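Local atomic coordinates of thiamine pyrophosphokinase (Candida albicans, PDB entry 2G9Z), a protein that catalyses the transfer of a pyrophosphate group from ATP to thiamine, making the cofactor thiamine pyrophosphate in a magnesium-dependent reaction. Residues S159-C162 against I163-H166; L227-M230 against N231-P235. All blocks are in the same frame, centred on the assembly; numbering follows the deposited sequence.

Contact 1. Residues S159-C162 against I163-H166; sequences SIHC and IQLH
Gln164 reaches back along one turn of helix 155-170 and brings its amide oxygen against both Ile160 and His161. Its CG lies beside the backbone N (chi1 -73°), and the chain then runs on extended. This carries OE1 to 3.7 Å from the methyl CG2 of Ile160. The same oxygen sits at the edge of the His161 ring, near its plane, 3.7 Å from CD2. The amide is turned almost parallel to the ring, the planes only 6° apart, with its oxygen directed at the ring edge. These are packing contacts. Ile160 also meets Ile163, loosely: their CD1 methyls are 4.4 Å apart. Leu165 starts close against the preceding turn. Its CG comes within 3.1 Å of His161 O. That carbonyl also accepts the backbone bond from Leu165 N, at 2.8 Å. Gln164 N bonds Ile160 O in the same i to i+4 pattern.

One side of the helix packs on strands: Ser159, Cys162, Ile163 and His166 on 86-90 and 122-125, Ile160 and Ile163 on 64-68. His166 ND1 is hydrogen-bonded to Tyr122 OH. Leu165 and Gln164 pack on helix 185-195, where the His161 ring meets Trp190. Ile160 and Gln164 also touch helix 217-233 and its end.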
loop_
_atom_site.group_PDB
_atom_site.type_symbol
_atom_site.label_atom_id
_atom_site.label_comp_id
_atom_site.label_asym_id
_atom_site.label_seq_id
_atom_site.Cartn_x
_atom_site.Cartn_y
_atom_site.Cartn_z
ATOM N N SER A 159 -8.301 -9.976 15.426
ATOM C CA SER A 159 -9.273 -8.967 15.843
ATOM C C SER A 159 -10.594 -9.117 15.093
ATOM O O SER A 159 -11.670 -8.983 15.683
ATOM C CB SER A 159 -8.718 -7.549 15.621
ATOM O OG SER A 159 -7.649 -7.276 16.508
ATOM N N ILE A 160 -10.511 -9.371 13.789
ATOM C CA ILE A 160 -11.713 -9.551 12.983
ATOM C C ILE A 160 -12.501 -10.742 13.527
ATOM O O ILE A 160 -13.721 -10.680 13.676
ATOM C CB ILE A 160 -11.365 -9.806 11.493
ATOM C CG1 ILE A 160 -10.801 -8.530 10.860
ATOM C CG2 ILE A 160 -12.609 -10.278 10.738
ATOM C CD1 ILE A 160 -11.788 -7.366 10.810
ATOM N N HIS A 161 -11.799 -11.828 13.820
ATOM C CA HIS A 161 -12.437 -13.023 14.363
ATOM C C HIS A 161 -13.126 -12.690 15.679
ATOM O O HIS A 161 -14.230 -13.164 15.954
ATOM C CB HIS A 161 -11.398 -14.120 14.575
ATOM C CG HIS A 161 -11.100 -14.911 13.341
ATOM N ND1 HIS A 161 -9.930 -15.618 13.173
ATOM C CD2 HIS A 161 -11.831 -15.117 12.219
ATOM C CE1 HIS A 161 -9.950 -16.223 11.999
ATOM N NE2 HIS A 161 -11.092 -15.936 11.401
ATOM N N CYS A 162 -12.464 -11.878 16.495
ATOM C CA CYS A 162 -13.030 -11.469 17.769
ATOM C C CYS A 162 -14.315 -10.681 17.515
ATOM O O CYS A 162 -15.307 -10.846 18.226
ATOM C CB CYS A 162 -12.031 -10.600 18.537
ATOM S SG CYS A 162 -12.735 -9.731 19.950
ATOM N N ILE A 163 -14.288 -9.826 16.498
ATOM C CA ILE A 163 -15.450 -9.014 16.147
ATOM C C ILE A 163 -16.601 -9.896 15.676
ATOM O O ILE A 163 -17.751 -9.713 16.084
ATOM C CB ILE A 163 -15.095 -7.996 15.032
ATOM C CG1 ILE A 163 -14.214 -6.889 15.616
ATOM C CG2 ILE A 163 -16.374 -7.419 14.410
ATOM C CD1 ILE A 163 -13.551 -5.997 14.585
ATOM N N GLN A 164 -16.287 -10.850 14.808
ATOM C CA GLN A 164 -17.297 -11.757 14.290
ATOM C C GLN A 164 -17.867 -12.618 15.409
ATOM O O GLN A 164 -19.081 -12.826 15.488
ATOM C CB GLN A 164 -16.698 -12.641 13.198
ATOM C CG GLN A 164 -16.449 -11.899 11.896
ATOM C CD GLN A 164 -15.908 -12.797 10.811
ATOM O OE1 GLN A 164 -14.769 -13.257 10.881
ATOM N NE2 GLN A 164 -16.730 -13.065 9.804
ATOM N N LEU A 165 -16.988 -13.106 16.279
ATOM C CA LEU A 165 -17.413 -13.934 17.398
ATOM C C LEU A 165 -18.239 -13.134 18.398
ATOM O O LEU A 165 -19.190 -13.656 18.979
ATOM C CB LEU A 165 -16.194 -14.559 18.086
ATOM C CG LEU A 165 -15.544 -15.682 17.272
ATOM C CD1 LEU A 165 -14.257 -16.137 17.934
ATOM C CD2 LEU A 165 -16.523 -16.848 17.153
ATOM N N HIS A 166 -17.884 -11.869 18.596
ATOM C CA HIS A 166 -18.621 -11.014 19.524
ATOM C C HIS A 166 -20.104 -10.935 19.168
ATOM O O HIS A 166 -20.961 -11.092 20.030
ATOM C CB HIS A 166 -18.056 -9.593 19.527
ATOM C CG HIS A 166 -18.965 -8.590 20.169
ATOM N ND1 HIS A 166 -18.984 -8.359 21.526
ATOM C CD2 HIS A 166 -19.918 -7.784 19.637
ATOM C CE1 HIS A 166 -19.906 -7.455 21.805
ATOM N NE2 HIS A 166 -20.488 -7.090 20.676
#

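Contact 2. Residues L227-M230 against N231-P235; sequences LYIM and NEDYP
Ile229 and Met230 meet Asp233 and Tyr234 at the C-terminal end of helix 217-233. Hydrogen bonds come first. Four i to i+4 backbone bonds cross, from Asn231, Glu232, Asp233 and Tyr234. Asp233 N to Ile229 O is 2.9 Å, with an N-H...O angle of 160°. Tyr234 N to Met230 O is shorter, 2.6 Å, and more bent, at 147°. It closes the last turn, since Tyr234 is the first residue to leave helical backbone angles.

The apolar contacts are fewer. Met230 CB stands 4.4 Å from Tyr234 CD2. Within 231-235, Asp233 CB lies over the centre of one face of the Tyr234 ring, 3.5 Å above it.

Two contacts mix polar and apolar groups. Ile229 and Asp233 run side by side, and CG2 of Ile229 is 3.7 Å from Asp233 OD2. The tyrosine torsion, with CG beside the backbone N (chi1 -39°), keeps the ring close to the turn, and Tyr234 CD2 is 3.6 Å from Met230 O.

The polar ends of two side chains turn to other parts of the chain: Tyr234 OH bonds Trp190 NE1 and Asn231 ND2 bonds Asp330 OD2. The backbone therefore holds this helix end together, while these two polar groups tie it to its surroundings.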
loop_
_atom_site.group_PDB
_atom_site.type_symbol
_atom_site.label_atom_id
_atom_site.label_comp_id
_atom_site.label_asym_id
_atom_site.label_seq_id
_atom_site.Cartn_x
_atom_site.Cartn_y
_atom_site.Cartn_z
ATOM N N LEU A 227 -9.532 -7.920 3.029
ATOM C CA LEU A 227 -10.691 -7.170 2.551
ATOM C C LEU A 227 -11.421 -8.000 1.495
ATOM O O LEU A 227 -12.641 -8.180 1.567
ATOM C CB LEU A 227 -10.243 -5.832 1.949
ATOM C CG LEU A 227 -11.321 -4.962 1.289
ATOM C CD1 LEU A 227 -12.362 -4.531 2.324
ATOM C CD2 LEU A 227 -10.662 -3.742 0.647
ATOM N N TYR A 228 -10.664 -8.510 0.525
ATOM C CA TYR A 228 -11.218 -9.327 -0.555
ATOM C C TYR A 228 -11.778 -10.653 -0.042
ATOM O O TYR A 228 -12.840 -11.100 -0.480
ATOM C CB TYR A 228 -10.141 -9.629 -1.600
ATOM C CG TYR A 228 -9.868 -8.522 -2.598
ATOM C CD1 TYR A 228 -10.760 -8.256 -3.641
ATOM C CD2 TYR A 228 -8.690 -7.784 -2.537
ATOM C CE1 TYR A 228 -10.473 -7.285 -4.606
ATOM C CE2 TYR A 228 -8.394 -6.810 -3.493
ATOM C CZ TYR A 228 -9.288 -6.572 -4.524
ATOM O OH TYR A 228 -8.978 -5.646 -5.486
ATOM N N ILE A 229 -11.044 -11.289 0.865
ATOM C CA ILE A 229 -11.464 -12.568 1.432
ATOM C C ILE A 229 -12.736 -12.409 2.251
ATOM O O ILE A 229 -13.666 -13.208 2.127
ATOM C CB ILE A 229 -10.346 -13.183 2.325
ATOM C CG1 ILE A 229 -9.188 -13.671 1.446
ATOM C CG2 ILE A 229 -10.904 -14.334 3.160
ATOM C CD1 ILE A 229 -7.976 -14.177 2.231
ATOM N N MET A 230 -12.787 -11.373 3.082
ATOM C CA MET A 230 -13.954 -11.157 3.915
ATOM C C MET A 230 -15.223 -10.907 3.121
ATOM O O MET A 230 -16.305 -11.319 3.542
ATOM C CB MET A 230 -13.714 -9.999 4.885
ATOM C CG MET A 230 -12.602 -10.280 5.886
ATOM S SD MET A 230 -12.413 -8.950 7.067
ATOM C CE MET A 230 -11.718 -7.672 6.027
ATOM N N ASN A 231 -15.104 -10.232 1.980
ATOM C CA ASN A 231 -16.287 -9.954 1.177
ATOM C C ASN A 231 -16.757 -11.223 0.500
ATOM O O ASN A 231 -17.949 -11.418 0.284
ATOM C CB ASN A 231 -16.018 -8.898 0.105
ATOM C CG ASN A 231 -17.286 -8.494 -0.626
ATOM O OD1 ASN A 231 -18.220 -7.980 -0.016
ATOM N ND2 ASN A 231 -17.331 -8.741 -1.930
ATOM N N GLU A 232 -15.808 -12.079 0.151
ATOM C CA GLU A 232 -16.135 -13.339 -0.491
ATOM C C GLU A 232 -16.851 -14.244 0.516
ATOM O O GLU A 232 -17.867 -14.863 0.200
ATOM C CB GLU A 232 -14.849 -14.002 -0.989
ATOM C CG GLU A 232 -15.053 -15.300 -1.746
ATOM C CD GLU A 232 -13.772 -15.792 -2.389
ATOM O OE1 GLU A 232 -13.266 -15.106 -3.302
ATOM O OE2 GLU A 232 -13.266 -16.859 -1.983
ATOM N N ASP A 233 -16.329 -14.286 1.737
ATOM C CA ASP A 233 -16.888 -15.124 2.787
ATOM C C ASP A 233 -18.030 -14.529 3.607
ATOM O O ASP A 233 -18.933 -15.258 4.027
ATOM C CB ASP A 233 -15.775 -15.575 3.737
ATOM C CG ASP A 233 -14.792 -16.518 3.075
ATOM O OD1 ASP A 233 -15.111 -17.043 1.988
ATOM O OD2 ASP A 233 -13.706 -16.745 3.648
ATOM N N TYR A 234 -17.993 -13.218 3.831
ATOM C CA TYR A 234 -19.011 -12.534 4.623
ATOM C C TYR A 234 -19.439 -11.244 3.931
ATOM O O TYR A 234 -19.055 -10.147 4.341
ATOM C CB TYR A 234 -18.442 -12.210 6.008
ATOM C CG TYR A 234 -17.562 -13.309 6.561
ATOM C CD1 TYR A 234 -18.107 -14.511 7.015
ATOM C CD2 TYR A 234 -16.178 -13.168 6.579
ATOM C CE1 TYR A 234 -17.289 -15.548 7.470
ATOM C CE2 TYR A 234 -15.351 -14.197 7.029
ATOM C CZ TYR A 234 -15.910 -15.381 7.473
ATOM O OH TYR A 234 -15.086 -16.393 7.915
ATOM N N PRO A 235 -20.246 -11.362 2.865
ATOM C CA PRO A 235 -20.722 -10.199 2.111
ATOM C C PRO A 235 -21.497 -9.146 2.900
ATOM O O PRO A 235 -21.573 -7.996 2.478
ATOM C CB PRO A 235 -21.552 -10.825 0.988
ATOM C CG PRO A 235 -21.991 -12.143 1.568
ATOM C CD PRO A 235 -20.751 -12.612 2.271
#

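How the contacts relate
Both contacts are short runs of about two turns in the catalytic domain, contact 2 running off its helix end, and both rest on i to i+4 backbone bonds. Contact 1 is mid-helix and mostly buried, with strands on one side and helix 185-195 on another. Contact 2 lies in the crossover between parallel strands 205-210 and 237-242. It is more exposed, carries acidic residues, and packs on the second subunit through Tyr228, Ile229 and Glu232. The two contacts touch directly. Ile160 CG2 lies 3.9 Å from Met230 SD, and Gln164 NE2 lies 3.3 Å from Tyr234 CD2. Trp190 is a common neighbour: it packs on residues of contact 1 and hydrogen-bonds Tyr234 of contact 2.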